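Local atomic coordinates of SusD superfamily protein (Bacteroides vulgatus ATCC 8482, PDB entry 3JQ0), a protein that probably binds nutrients such as glycans at the outer membrane of a gut Bacteroides. Residues 26-30 and 73-78; 61-65 and 470-475; 153-157 and 192-196; 434-438 and 451-455. All coordinates share one frame; numbering follows the deposited sequence. Where two conformers were deposited one is given.

Contact 1: 26-30 and 73-78; sequences KSYNF and GDMYKI
Lys26 gives the largest share of this contact, laying its side chain past Gly73 and ending on Asp74. The bend that steers it there is at chi2 (39°); further out the chain is extended. On the way CE passes 3.1 Å from Gly73 O, and NZ then forms a salt bridge of 2.8 Å with Asp74 OD2. It reaches that carboxylate on the anti side, 23° out of its plane, the two side chains crossing at about a right angle. OD2 of Asp74 also pairs with NZ of Lys77 at 3.1 Å, so one carboxylate oxygen probably offsets the like charges of two lysines; Asp74 and Lys77 each have two conformers, and these bridges hold for one of them. Gly73 O also accepts a weak hydrogen bond from Asn29 ND2, 3.2 Å long. Beneath the polar layer, Ile78 CD1 slides past Lys26 CG at 3.9 Å, and the selenium of Met75, a selenomethionine, comes to the ring edge of Phe30, 4.3 Å from CE1. Cut back to an alanine, Lys26 would probably leave Asp74 with one ammonium partner fewer and strip the aliphatic cover from Ile78 CD1. The contact joins the starts of helices 27-34 and 75-91 in the helical, TPR-related part of the family fold. Leu114 of helix 97-122 packs on Phe30, Met75 and Ile78, while helix 9-25 brings Leu23 to Phe30 and Leu22 to Ile78.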
loop_
_atom_site.group_PDB
_atom_site.type_symbol
_atom_site.label_atom_id
_atom_site.label_comp_id
_atom_site.label_asym_id
_atom_site.label_seq_id
_atom_site.Cartn_x
_atom_site.Cartn_y
_atom_site.Cartn_z
ATOM N N LYS A 26 -1.610 1.654 12.437
ATOM C CA LYS A 26 -1.171 2.601 11.412
ATOM C C LYS A 26 -1.483 2.184 9.979
ATOM O O LYS A 26 -1.108 2.890 9.062
ATOM C CB LYS A 26 0.321 2.896 11.555
ATOM C CG LYS A 26 0.554 4.050 12.598
ATOM C CD LYS A 26 -0.300 4.067 13.797
ATOM C CE LYS A 26 -0.185 5.275 14.669
ATOM N NZ LYS A 26 -0.804 5.072 15.995
ATOM N N SER A 27 -2.199 1.085 9.817
ATOM C CA SER A 27 -2.593 0.589 8.473
ATOM C C SER A 27 -3.202 1.683 7.634
ATOM O O SER A 27 -2.834 1.862 6.465
ATOM C CB SER A 27 -3.734 -0.485 8.670
ATOM O OG SER A 27 -3.358 -1.659 9.223
ATOM N N TYR A 28 -4.193 2.360 8.207
ATOM C CA TYR A 28 -4.872 3.420 7.503
ATOM C C TYR A 28 -3.888 4.529 7.093
ATOM O O TYR A 28 -3.887 4.985 5.945
ATOM C CB TYR A 28 -6.021 3.954 8.362
ATOM C CG TYR A 28 -6.774 5.097 7.733
ATOM C CD1 TYR A 28 -7.257 5.026 6.463
ATOM C CD2 TYR A 28 -7.032 6.243 8.471
ATOM C CE1 TYR A 28 -7.983 6.081 5.906
ATOM C CE2 TYR A 28 -7.738 7.283 7.965
ATOM C CZ TYR A 28 -8.213 7.213 6.650
ATOM O OH TYR A 28 -8.937 8.264 6.122
ATOM N N ASN A 29 -3.047 4.973 8.042
ATOM C CA ASN A 29 -2.039 5.971 7.689
ATOM C C ASN A 29 -1.105 5.503 6.594
ATOM O O ASN A 29 -0.728 6.313 5.740
ATOM C CB ASN A 29 -1.250 6.398 8.905
ATOM C CG ASN A 29 -1.974 7.359 9.802
ATOM O OD1 ASN A 29 -3.021 7.879 9.466
ATOM N ND2 ASN A 29 -1.373 7.621 10.967
ATOM N N PHE A 30 -0.728 4.233 6.551
ATOM C CA PHE A 30 0.134 3.754 5.462
ATOM C C PHE A 30 -0.578 3.901 4.136
ATOM O O PHE A 30 0.041 4.258 3.133
ATOM C CB PHE A 30 0.577 2.291 5.686
ATOM C CG PHE A 30 1.340 2.053 6.963
ATOM C CD1 PHE A 30 2.191 3.024 7.530
ATOM C CD2 PHE A 30 1.236 0.837 7.628
ATOM C CE1 PHE A 30 2.864 2.782 8.721
ATOM C CE2 PHE A 30 1.917 0.599 8.817
ATOM C CZ PHE A 30 2.709 1.584 9.374
ATOM N N GLY A 73 2.149 10.836 11.803
ATOM C CA GLY A 73 1.322 9.644 11.798
ATOM C C GLY A 73 1.340 8.851 13.083
ATOM O O GLY A 73 1.016 7.672 13.053
ATOM N N ASP A 74 1.726 9.479 14.196
ATOM C CA ASP A 74 1.864 8.850 15.471
ATOM C C ASP A 74 2.899 7.708 15.463
ATOM O O ASP A 74 2.832 6.785 16.261
ATOM C CB ASP A 74 0.491 8.403 15.938
ATOM C CG ASP A 74 0.468 8.115 17.366
ATOM O OD1 ASP A 74 1.166 8.799 18.153
ATOM O OD2 ASP A 74 -0.230 7.143 17.719
HETATM N N MSE A 75 3.864 7.784 14.557
HETATM C CA MSE A 75 4.857 6.693 14.441
HETATM C C MSE A 75 5.934 6.675 15.510
HETATM O O MSE A 75 6.462 5.613 15.824
HETATM C CB MSE A 75 5.435 6.667 13.042
HETATM C CG MSE A 75 4.446 6.199 12.002
HETATM SE SE MSE A 75 5.287 6.041 10.236
HETATM C CE MSE A 75 4.581 7.581 9.410
ATOM N N TYR A 76 6.231 7.831 16.107
ATOM C CA TYR A 76 7.330 7.870 17.067
ATOM C C TYR A 76 7.059 7.083 18.339
ATOM O O TYR A 76 7.959 6.497 18.923
ATOM C CB TYR A 76 7.775 9.271 17.410
ATOM C CG TYR A 76 8.693 9.823 16.341
ATOM C CD1 TYR A 76 10.034 9.490 16.328
ATOM C CD2 TYR A 76 8.241 10.624 15.318
ATOM C CE1 TYR A 76 10.915 9.961 15.340
ATOM C CE2 TYR A 76 9.097 11.091 14.303
ATOM C CZ TYR A 76 10.422 10.777 14.324
ATOM O OH TYR A 76 11.231 11.270 13.347
ATOM N N LYS A 77 5.821 7.008 18.790
ATOM C CA LYS A 77 5.609 6.218 20.026
ATOM C C LYS A 77 5.716 4.720 19.701
ATOM O O LYS A 77 6.019 3.942 20.591
ATOM C CB LYS A 77 4.368 6.603 20.805
ATOM C CG LYS A 77 3.070 6.286 20.127
ATOM C CD LYS A 77 1.949 6.650 21.124
ATOM C CE LYS A 77 0.538 6.649 20.614
ATOM N NZ LYS A 77 0.170 5.297 20.166
ATOM N N ILE A 78 5.506 4.305 18.420
ATOM C CA ILE A 78 5.824 2.924 18.031
ATOM C C ILE A 78 7.315 2.688 18.031
ATOM O O ILE A 78 7.807 1.714 18.581
ATOM C CB ILE A 78 5.226 2.522 16.642
ATOM C CG1 ILE A 78 3.770 3.003 16.485
ATOM C CG2 ILE A 78 5.405 1.061 16.375
ATOM C CD1 ILE A 78 3.177 2.739 15.130
HETATM O O HOH W 1 1.060 4.984 17.597
#

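Contact 2: 61-65 and 470-475; sequences TINKE and RLLWPI. With GOL (glycerol), chain C.
Ile62 packs its CD1 methyl over one face of the Trp473 indole, offset toward the rim. This is a CH-pi contact, 4.1 Å from CD1 to the centroid of the six-membered ring. The same CD1 also lies 3.7 Å from Pro474 CD, so a single methyl fills the angle between indole and proline. CG1 takes the position between backbone N and carbonyl carbon (chi1 58°), which sends the ethyl branch toward both partners. Next along, Pro474 CG presses against Asn63 O at 3.4 Å. Trp473 is held from elsewhere too, by a cation-pi contact with Arg37. Neither segment is helix or strand: one loop leads toward helix 75-91 and the other toward helix 477-482, and the first is shaped by an Asx turn in which Asn63 OD1 accepts from Glu65 N at 3.0 Å, the donor lying above the carbonyl plane. The other side of the contact is looser and wetter. Ile62 O and Arg470 NH1 stay 4.2 Å apart, with a water bonded to both. A glycerol, probably from the crystallisation liquor, takes a nearly straight bond (171°) at its O1 from NH1 of Arg470, in the guanidinium plane, and a longer one of 3.3 Å from Asn63 ND2. At the far end a second water links Lys64 O with Ile475 O, each at 2.8 Å.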
loop_
_atom_site.group_PDB
_atom_site.type_symbol
_atom_site.label_atom_id
_atom_site.label_comp_id
_atom_site.label_asym_id
_atom_site.label_seq_id
_atom_site.Cartn_x
_atom_site.Cartn_y
_atom_site.Cartn_z
ATOM N N THR A 61 -3.798 19.976 -1.589
ATOM C CA THR A 61 -4.016 21.245 -0.927
ATOM C C THR A 61 -3.786 21.155 0.573
ATOM O O THR A 61 -4.106 22.069 1.344
ATOM C CB THR A 61 -5.399 21.820 -1.237
ATOM O OG1 THR A 61 -6.366 20.818 -0.910
ATOM C CG2 THR A 61 -5.514 22.283 -2.695
ATOM N N ILE A 62 -3.168 20.087 1.052
ATOM C CA ILE A 62 -2.646 20.035 2.430
ATOM C C ILE A 62 -1.659 21.183 2.621
ATOM O O ILE A 62 -0.944 21.581 1.675
ATOM C CB ILE A 62 -2.007 18.659 2.768
ATOM C CG1 ILE A 62 -0.865 18.286 1.828
ATOM C CG2 ILE A 62 -3.089 17.559 2.831
ATOM C CD1 ILE A 62 -0.173 16.968 2.191
ATOM N N ASN A 63 -1.624 21.720 3.830
ATOM C CA ASN A 63 -0.778 22.881 4.124
ATOM C C ASN A 63 -0.621 22.982 5.611
ATOM O O ASN A 63 -1.056 22.101 6.365
ATOM C CB ASN A 63 -1.351 24.161 3.477
ATOM C CG ASN A 63 -2.674 24.562 4.046
ATOM O OD1 ASN A 63 -3.077 24.211 5.135
ATOM N ND2 ASN A 63 -3.411 25.307 3.249
ATOM N N LYS A 64 0.062 24.021 6.068
ATOM C CA LYS A 64 0.392 24.075 7.492
ATOM C C LYS A 64 -0.829 24.199 8.407
ATOM O O LYS A 64 -0.726 23.915 9.588
ATOM C CB LYS A 64 1.423 25.183 7.770
ATOM C CG LYS A 64 0.889 26.590 7.614
ATOM C CD LYS A 64 1.996 27.660 7.740
ATOM C CE LYS A 64 1.417 29.086 7.832
ATOM N NZ LYS A 64 0.596 29.505 6.635
ATOM N N GLU A 65 -1.968 24.593 7.869
ATOM C CA GLU A 65 -3.209 24.642 8.654
ATOM C C GLU A 65 -4.073 23.390 8.538
ATOM O O GLU A 65 -4.912 23.171 9.391
ATOM C CB GLU A 65 -4.047 25.864 8.270
ATOM C CG GLU A 65 -3.353 27.160 8.756
ATOM C CD GLU A 65 -4.165 28.430 8.633
ATOM O OE1 GLU A 65 -5.324 28.394 8.149
ATOM O OE2 GLU A 65 -3.617 29.488 9.051
ATOM N N ARG A 470 6.252 21.059 -2.767
ATOM C CA ARG A 470 5.432 20.486 -1.728
ATOM C C ARG A 470 5.183 18.989 -1.997
ATOM O O ARG A 470 4.063 18.490 -1.870
ATOM C CB ARG A 470 4.100 21.245 -1.589
ATOM C CG ARG A 470 4.284 22.610 -0.966
ATOM C CD ARG A 470 2.945 23.322 -0.823
ATOM N NE ARG A 470 3.183 24.538 -0.069
ATOM C CZ ARG A 470 2.231 25.340 0.381
ATOM N NH1 ARG A 470 0.960 25.021 0.231
ATOM N NH2 ARG A 470 2.590 26.454 1.000
ATOM N N LEU A 471 6.251 18.237 -2.277
ATOM C CA LEU A 471 6.126 16.795 -2.425
ATOM C C LEU A 471 6.103 16.076 -1.075
ATOM O O LEU A 471 5.542 14.979 -0.988
ATOM C CB LEU A 471 7.269 16.230 -3.258
ATOM C CG LEU A 471 7.326 16.801 -4.681
ATOM C CD1 LEU A 471 8.412 16.061 -5.480
ATOM C CD2 LEU A 471 5.981 16.633 -5.392
ATOM N N LEU A 472 6.700 16.686 -0.057
ATOM C CA LEU A 472 6.615 16.167 1.330
ATOM C C LEU A 472 5.258 16.604 1.928
ATOM O O LEU A 472 4.422 17.160 1.228
ATOM C CB LEU A 472 7.845 16.653 2.107
ATOM C CG LEU A 472 9.196 16.228 1.539
ATOM C CD1 LEU A 472 10.311 16.928 2.362
ATOM C CD2 LEU A 472 9.339 14.717 1.592
ATOM N N TRP A 473 5.089 16.322 3.220
ATOM C CA TRP A 473 3.906 16.668 3.967
ATOM C C TRP A 473 4.257 17.739 4.987
ATOM O O TRP A 473 5.372 17.766 5.501
ATOM C CB TRP A 473 3.375 15.442 4.705
ATOM C CG TRP A 473 2.788 14.357 3.798
ATOM C CD1 TRP A 473 3.467 13.628 2.873
ATOM C CD2 TRP A 473 1.449 13.839 3.804
ATOM N NE1 TRP A 473 2.624 12.752 2.246
ATOM C CE2 TRP A 473 1.382 12.854 2.817
ATOM C CE3 TRP A 473 0.295 14.144 4.524
ATOM C CZ2 TRP A 473 0.229 12.102 2.572
ATOM C CZ3 TRP A 473 -0.856 13.416 4.274
ATOM C CH2 TRP A 473 -0.877 12.416 3.294
ATOM N N PRO A 474 3.317 18.632 5.291
ATOM C CA PRO A 474 3.545 19.645 6.322
ATOM C C PRO A 474 3.493 19.049 7.725
ATOM O O PRO A 474 3.000 17.927 7.921
ATOM C CB PRO A 474 2.399 20.621 6.085
ATOM C CG PRO A 474 1.254 19.735 5.598
ATOM C CD PRO A 474 1.941 18.662 4.760
ATOM N N ILE A 475 3.957 19.810 8.679
ATOM C CA ILE A 475 3.905 19.490 10.107
ATOM C C ILE A 475 2.892 20.400 10.796
ATOM O O ILE A 475 2.904 21.598 10.609
ATOM C CB ILE A 475 5.302 19.651 10.776
ATOM C CG1 ILE A 475 6.391 18.864 10.031
ATOM C CG2 ILE A 475 5.218 19.239 12.258
ATOM C CD1 ILE A 475 7.793 19.234 10.451
HETATM C C1 GOL C . -1.493 27.755 0.778
HETATM O O1 GOL C . -1.183 26.484 1.184
HETATM C C2 GOL C . -0.759 28.533 1.851
HETATM O O2 GOL C . -1.773 28.971 2.697
HETATM C C3 GOL C . 0.189 27.784 2.748
HETATM O O3 GOL C . -0.342 27.647 4.047
HETATM O O HOH W 2 -0.468 22.733 -0.703
HETATM O O HOH W 3 1.618 24.005 11.060
#

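Contact 3: 153-157 and 192-196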
loop_
_atom_site.group_PDB
_atom_site.type_symbol
_atom_site.label_atom_id
_atom_site.label_comp_id
_atom_site.label_asym_id
_atom_site.label_seq_id
_atom_site.Cartn_x
_atom_site.Cartn_y
_atom_site.Cartn_z
HETATM N N MSE A 153 18.240 7.987 5.724
HETATM C CA MSE A 153 18.440 6.824 4.873
HETATM C C MSE A 153 19.596 5.965 5.314
HETATM O O MSE A 153 19.511 4.742 5.280
HETATM C CB MSE A 153 18.573 7.230 3.382
HETATM C CG MSE A 153 18.835 6.038 2.481
HETATM SE SE MSE A 153 17.430 4.686 2.558
HETATM C CE MSE A 153 16.272 5.390 1.162
ATOM N N GLU A 154 20.695 6.572 5.762
ATOM C CA GLU A 154 21.798 5.771 6.300
ATOM C C GLU A 154 21.352 4.919 7.499
ATOM O O GLU A 154 21.740 3.766 7.619
ATOM C CB GLU A 154 23.000 6.654 6.735
ATOM C CG GLU A 154 23.807 7.403 5.637
ATOM C CD GLU A 154 24.596 8.643 6.209
ATOM O OE1 GLU A 154 24.861 8.709 7.433
ATOM O OE2 GLU A 154 24.950 9.555 5.446
ATOM N N GLN A 155 20.506 5.482 8.376
ATOM C CA GLN A 155 19.996 4.725 9.507
ATOM C C GLN A 155 19.060 3.598 9.047
ATOM O O GLN A 155 19.138 2.472 9.576
ATOM C CB GLN A 155 19.287 5.657 10.491
ATOM C CG GLN A 155 18.757 4.897 11.709
ATOM C CD GLN A 155 19.844 4.286 12.561
ATOM O OE1 GLN A 155 20.908 4.882 12.718
ATOM N NE2 GLN A 155 19.596 3.080 13.096
ATOM N N ILE A 156 18.204 3.875 8.076
ATOM C CA ILE A 156 17.347 2.857 7.516
ATOM C C ILE A 156 18.216 1.683 7.014
ATOM O O ILE A 156 17.911 0.508 7.283
ATOM C CB ILE A 156 16.441 3.442 6.397
ATOM C CG1 ILE A 156 15.391 4.358 6.988
ATOM C CG2 ILE A 156 15.831 2.359 5.510
ATOM C CD1 ILE A 156 14.748 5.296 5.981
ATOM N N LYS A 157 19.259 2.007 6.257
ATOM C CA LYS A 157 20.144 0.979 5.715
ATOM C C LYS A 157 20.867 0.195 6.818
ATOM O O LYS A 157 21.069 -1.009 6.709
ATOM C CB LYS A 157 21.111 1.563 4.712
ATOM C CG LYS A 157 20.433 1.957 3.431
ATOM C CD LYS A 157 21.351 2.676 2.477
ATOM C CE LYS A 157 20.661 2.968 1.150
ATOM N NZ LYS A 157 21.589 3.781 0.294
ATOM N N ALA A 192 14.102 0.483 -0.392
ATOM C CA ALA A 192 14.992 1.519 0.116
ATOM C C ALA A 192 16.149 1.783 -0.845
ATOM O O ALA A 192 16.511 2.949 -1.087
ATOM C CB ALA A 192 15.549 1.127 1.489
ATOM N N TYR A 193 16.722 0.723 -1.440
ATOM C CA TYR A 193 17.815 0.919 -2.375
ATOM C C TYR A 193 17.306 1.421 -3.726
ATOM O O TYR A 193 18.047 2.150 -4.408
ATOM C CB TYR A 193 18.716 -0.324 -2.444
ATOM C CG TYR A 193 19.616 -0.446 -1.269
ATOM C CD1 TYR A 193 19.218 -1.027 -0.071
ATOM C CD2 TYR A 193 20.937 0.003 -1.341
ATOM C CE1 TYR A 193 20.076 -1.114 1.003
ATOM C CE2 TYR A 193 21.803 -0.098 -0.269
ATOM C CZ TYR A 193 21.364 -0.655 0.916
ATOM O OH TYR A 193 22.217 -0.769 2.001
ATOM N N LEU A 194 16.083 1.081 -4.153
ATOM C CA LEU A 194 15.531 1.788 -5.306
ATOM C C LEU A 194 15.426 3.285 -5.042
ATOM O O LEU A 194 15.790 4.111 -5.897
ATOM C CB LEU A 194 14.137 1.246 -5.678
ATOM C CG LEU A 194 14.040 -0.054 -6.438
ATOM C CD1 LEU A 194 12.560 -0.401 -6.684
ATOM C CD2 LEU A 194 14.783 0.025 -7.775
ATOM N N TRP A 195 14.952 3.650 -3.852
ATOM C CA TRP A 195 14.746 5.027 -3.507
ATOM C C TRP A 195 16.091 5.769 -3.446
ATOM O O TRP A 195 16.282 6.838 -4.042
ATOM C CB TRP A 195 14.038 5.172 -2.159
ATOM C CG TRP A 195 13.687 6.577 -1.823
ATOM C CD1 TRP A 195 14.485 7.493 -1.208
ATOM C CD2 TRP A 195 12.474 7.262 -2.138
ATOM N NE1 TRP A 195 13.846 8.695 -1.123
ATOM C CE2 TRP A 195 12.603 8.573 -1.673
ATOM C CE3 TRP A 195 11.275 6.877 -2.759
ATOM C CZ2 TRP A 195 11.590 9.527 -1.811
ATOM C CZ3 TRP A 195 10.293 7.816 -2.912
ATOM C CH2 TRP A 195 10.446 9.120 -2.409
ATOM N N SER A 196 17.075 5.192 -2.764
ATOM C CA SER A 196 18.358 5.907 -2.767
ATOM C C SER A 196 18.979 5.931 -4.153
ATOM O O SER A 196 19.572 6.943 -4.529
ATOM C CB SER A 196 19.340 5.365 -1.761
ATOM O OG SER A 196 19.712 4.030 -2.020
HETATM O O HOH W 4 21.163 -2.067 4.066
#
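The segments 153-157 and 192-196 run nearly antiparallel, at 153°, their axes 11.1 Å apart at closest approach, with Met153 level with Ser196. Lys157, extended beyond CG, lies obliquely across one face of the Tyr193 ring. Its CE is 3.8 Å from the ring centroid, a CH-pi contact, while NZ is displaced to one side in an off-centre cation-pi contact. NZ goes on to donate to Ser196 OG at 3.0 Å, in one of the two conformers of Ser196. Tyr193 OH turns back toward the first helix, where a water joins it to Lys157 O. Deeper in, Met153, a selenomethionine bent at chi2 and chi3, brings CE to 3.6 Å from Trp195 CD1. CE also lies 3.3 Å from Ala192 O. Beside it the small Ala192 takes Ile156 CG2 against its CB at 4.2 Å, and Leu119 of helix 97-122 backs Met153. The pair thus joins helices 149-167 and 182-199 by an apolar inner layer and a polar outer one. Ser196 OG also bonds Asp206 OD2, on helix 204-217; the lysine charge is probably stabilised by the ring face and the hydroxyl, with the carboxylate of Asp206 as a distant counter-charge in a long, weak ion pair.

Contact 4: 434-438 and 451-455; sequences ILKER and DIRLL
The guanidinium of Arg438 turns its edge to Asp451, whose CG lies in its plane, and the carboxylate stands 70° from that plane. NE donates to OD1 at 2.8 Å, a salt bridge that comes in from above the carboxylate, 37° out of its plane. The bend that brings NE round to this oxygen is at chi3 (67°). The geometry is thus not the side-on, two-pronged kind: a water completes it instead, accepting from Arg438 NH2 at 3.1 Å and donating to Asp451 OD1. OD2 stays close to the same side chain, 3.4 Å from Arg438 CB, but makes no hydrogen bond to it. Two further waters lie where they can donate to OD2, one also within reach of Leu435 O, the other, weakly, of Arg438 O.

The apolar half belongs to Leu435. Its CD2 sits 3.8 Å from Asp451 CB, and the same methyl meets Leu455 CD1 at 3.9 Å, the two leucines tip to tip. Tyr459 and Tyr463 of helix 457-463 also pack on Leu435. The result is an antiparallel helix pair, 430-441 with 448-455, in the RagB/SusD region.

NH1 of Arg438 has a second salt bridge, to Asp366 on helix 364-377, so one arginine ties three helices together. A leucine in its place would probably leave the buried carboxylate of Asp451 without its positive mate and take a partner from Asp366. Since Asp451 is buried, that charge, with the waters, probably helps keep it ionised.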
loop_
_atom_site.group_PDB
_atom_site.type_symbol
_atom_site.label_atom_id
_atom_site.label_comp_id
_atom_site.label_asym_id
_atom_site.label_seq_id
_atom_site.Cartn_x
_atom_site.Cartn_y
_atom_site.Cartn_z
ATOM N N ILE A 434 5.389 -0.453 -16.166
ATOM C CA ILE A 434 5.406 -0.950 -14.786
ATOM C C ILE A 434 4.534 -0.050 -13.907
ATOM O O ILE A 434 3.808 -0.559 -13.056
ATOM C CB ILE A 434 6.828 -1.073 -14.252
ATOM C CG1 ILE A 434 7.582 -2.156 -15.046
ATOM C CG2 ILE A 434 6.814 -1.468 -12.768
ATOM C CD1 ILE A 434 9.098 -2.092 -14.864
ATOM N N LEU A 435 4.553 1.273 -14.124
ATOM C CA LEU A 435 3.622 2.142 -13.386
ATOM C C LEU A 435 2.182 1.714 -13.654
ATOM O O LEU A 435 1.380 1.643 -12.726
ATOM C CB LEU A 435 3.798 3.607 -13.756
ATOM C CG LEU A 435 5.037 4.296 -13.220
ATOM C CD1 LEU A 435 5.052 5.725 -13.768
ATOM C CD2 LEU A 435 5.103 4.309 -11.699
ATOM N N LYS A 436 1.851 1.442 -14.908
ATOM C CA LYS A 436 0.491 1.039 -15.276
ATOM C C LYS A 436 0.144 -0.259 -14.599
ATOM O O LYS A 436 -0.959 -0.443 -14.084
ATOM C CB LYS A 436 0.421 0.943 -16.797
ATOM C CG LYS A 436 -0.882 0.316 -17.338
ATOM C CD LYS A 436 -1.007 0.410 -18.855
ATOM C CE LYS A 436 -0.025 -0.464 -19.607
ATOM N NZ LYS A 436 -0.115 -0.240 -21.090
ATOM N N GLU A 437 1.085 -1.203 -14.610
ATOM C CA GLU A 437 0.835 -2.520 -14.027
ATOM C C GLU A 437 0.580 -2.381 -12.526
ATOM O O GLU A 437 -0.340 -3.022 -11.988
ATOM C CB GLU A 437 1.954 -3.491 -14.322
ATOM C CG GLU A 437 1.517 -4.939 -14.171
ATOM C CD GLU A 437 0.477 -5.347 -15.193
ATOM O OE1 GLU A 437 0.514 -4.808 -16.338
ATOM O OE2 GLU A 437 -0.396 -6.174 -14.859
ATOM N N ARG A 438 1.383 -1.586 -11.839
ATOM C CA ARG A 438 1.213 -1.382 -10.426
ATOM C C ARG A 438 -0.088 -0.675 -10.100
ATOM O O ARG A 438 -0.735 -0.965 -9.084
ATOM C CB ARG A 438 2.406 -0.628 -9.802
ATOM C CG ARG A 438 3.674 -1.441 -9.782
ATOM C CD ARG A 438 4.809 -0.716 -9.075
ATOM N NE ARG A 438 4.613 -0.542 -7.673
ATOM C CZ ARG A 438 4.793 -1.459 -6.755
ATOM N NH1 ARG A 438 5.153 -2.683 -7.070
ATOM N NH2 ARG A 438 4.622 -1.137 -5.468
ATOM N N ASP A 451 4.867 5.182 -5.846
ATOM C CA ASP A 451 5.416 4.788 -7.160
ATOM C C ASP A 451 5.873 5.996 -7.945
ATOM O O ASP A 451 6.971 6.033 -8.516
ATOM C CB ASP A 451 4.335 4.068 -7.994
ATOM C CG ASP A 451 3.905 2.698 -7.520
ATOM O OD1 ASP A 451 4.614 2.082 -6.715
ATOM O OD2 ASP A 451 2.839 2.240 -8.051
ATOM N N ILE A 452 5.012 7.002 -8.072
ATOM C CA ILE A 452 5.333 8.159 -8.880
ATOM C C ILE A 452 6.402 9.007 -8.217
ATOM O O ILE A 452 7.290 9.555 -8.867
ATOM C CB ILE A 452 4.068 8.916 -9.352
ATOM C CG1 ILE A 452 3.317 9.597 -8.211
ATOM C CG2 ILE A 452 3.184 7.970 -10.164
ATOM C CD1 ILE A 452 2.032 10.304 -8.642
ATOM N N ARG A 453 6.348 9.120 -6.885
ATOM C CA ARG A 453 7.384 9.817 -6.141
ATOM C C ARG A 453 8.758 9.180 -6.356
ATOM O O ARG A 453 9.756 9.900 -6.547
ATOM C CB ARG A 453 7.062 9.807 -4.653
ATOM C CG ARG A 453 6.030 10.864 -4.254
ATOM C CD ARG A 453 6.676 12.209 -3.997
ATOM N NE ARG A 453 7.399 12.203 -2.709
ATOM C CZ ARG A 453 8.666 12.505 -2.506
ATOM N NH1 ARG A 453 9.476 12.814 -3.518
ATOM N NH2 ARG A 453 9.134 12.474 -1.270
ATOM N N LEU A 454 8.831 7.854 -6.347
ATOM C CA LEU A 454 10.117 7.165 -6.589
ATOM C C LEU A 454 10.722 7.601 -7.911
ATOM O O LEU A 454 11.907 7.953 -7.977
ATOM C CB LEU A 454 9.920 5.681 -6.574
ATOM C CG LEU A 454 11.108 4.860 -7.058
ATOM C CD1 LEU A 454 12.376 5.012 -6.154
ATOM C CD2 LEU A 454 10.701 3.400 -7.134
ATOM N N LEU A 455 9.926 7.602 -8.969
ATOM C CA LEU A 455 10.451 7.903 -10.293
ATOM C C LEU A 455 10.731 9.346 -10.546
ATOM O O LEU A 455 11.550 9.668 -11.427
ATOM C CB LEU A 455 9.589 7.264 -11.393
ATOM C CG LEU A 455 9.670 5.733 -11.447
ATOM C CD1 LEU A 455 8.760 5.181 -12.584
ATOM C CD2 LEU A 455 11.094 5.194 -11.573
HETATM O O HOH W 5 1.691 3.116 -10.382
HETATM O O HOH W 6 0.115 1.711 -7.775
HETATM O O HOH W 7 4.838 1.631 -3.989
#

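Contact 2 closes the longest loop, bringing residues 61-65 against 470-475, and contacts 3 and 4 are both nested inside it. Contact 1 crosses it along the chain, since 26-30 precedes 61-65 while 73-78 falls between 61-65 and 470-475, but their centres are about 17 Å apart and they do not touch. Contacts 1 and 4 lie on opposite sides of the chain's centre. Helix 97-122 is shared by contacts 1, 2 and 3. Contact 4 makes the connections: Arg453 packs on Leu471 and Leu472 of contact 2, and with Leu454 it meets Leu194 and Trp195 of contact 3, whose centre is about 18 Å away, joining the early helical region to the RagB/SusD region.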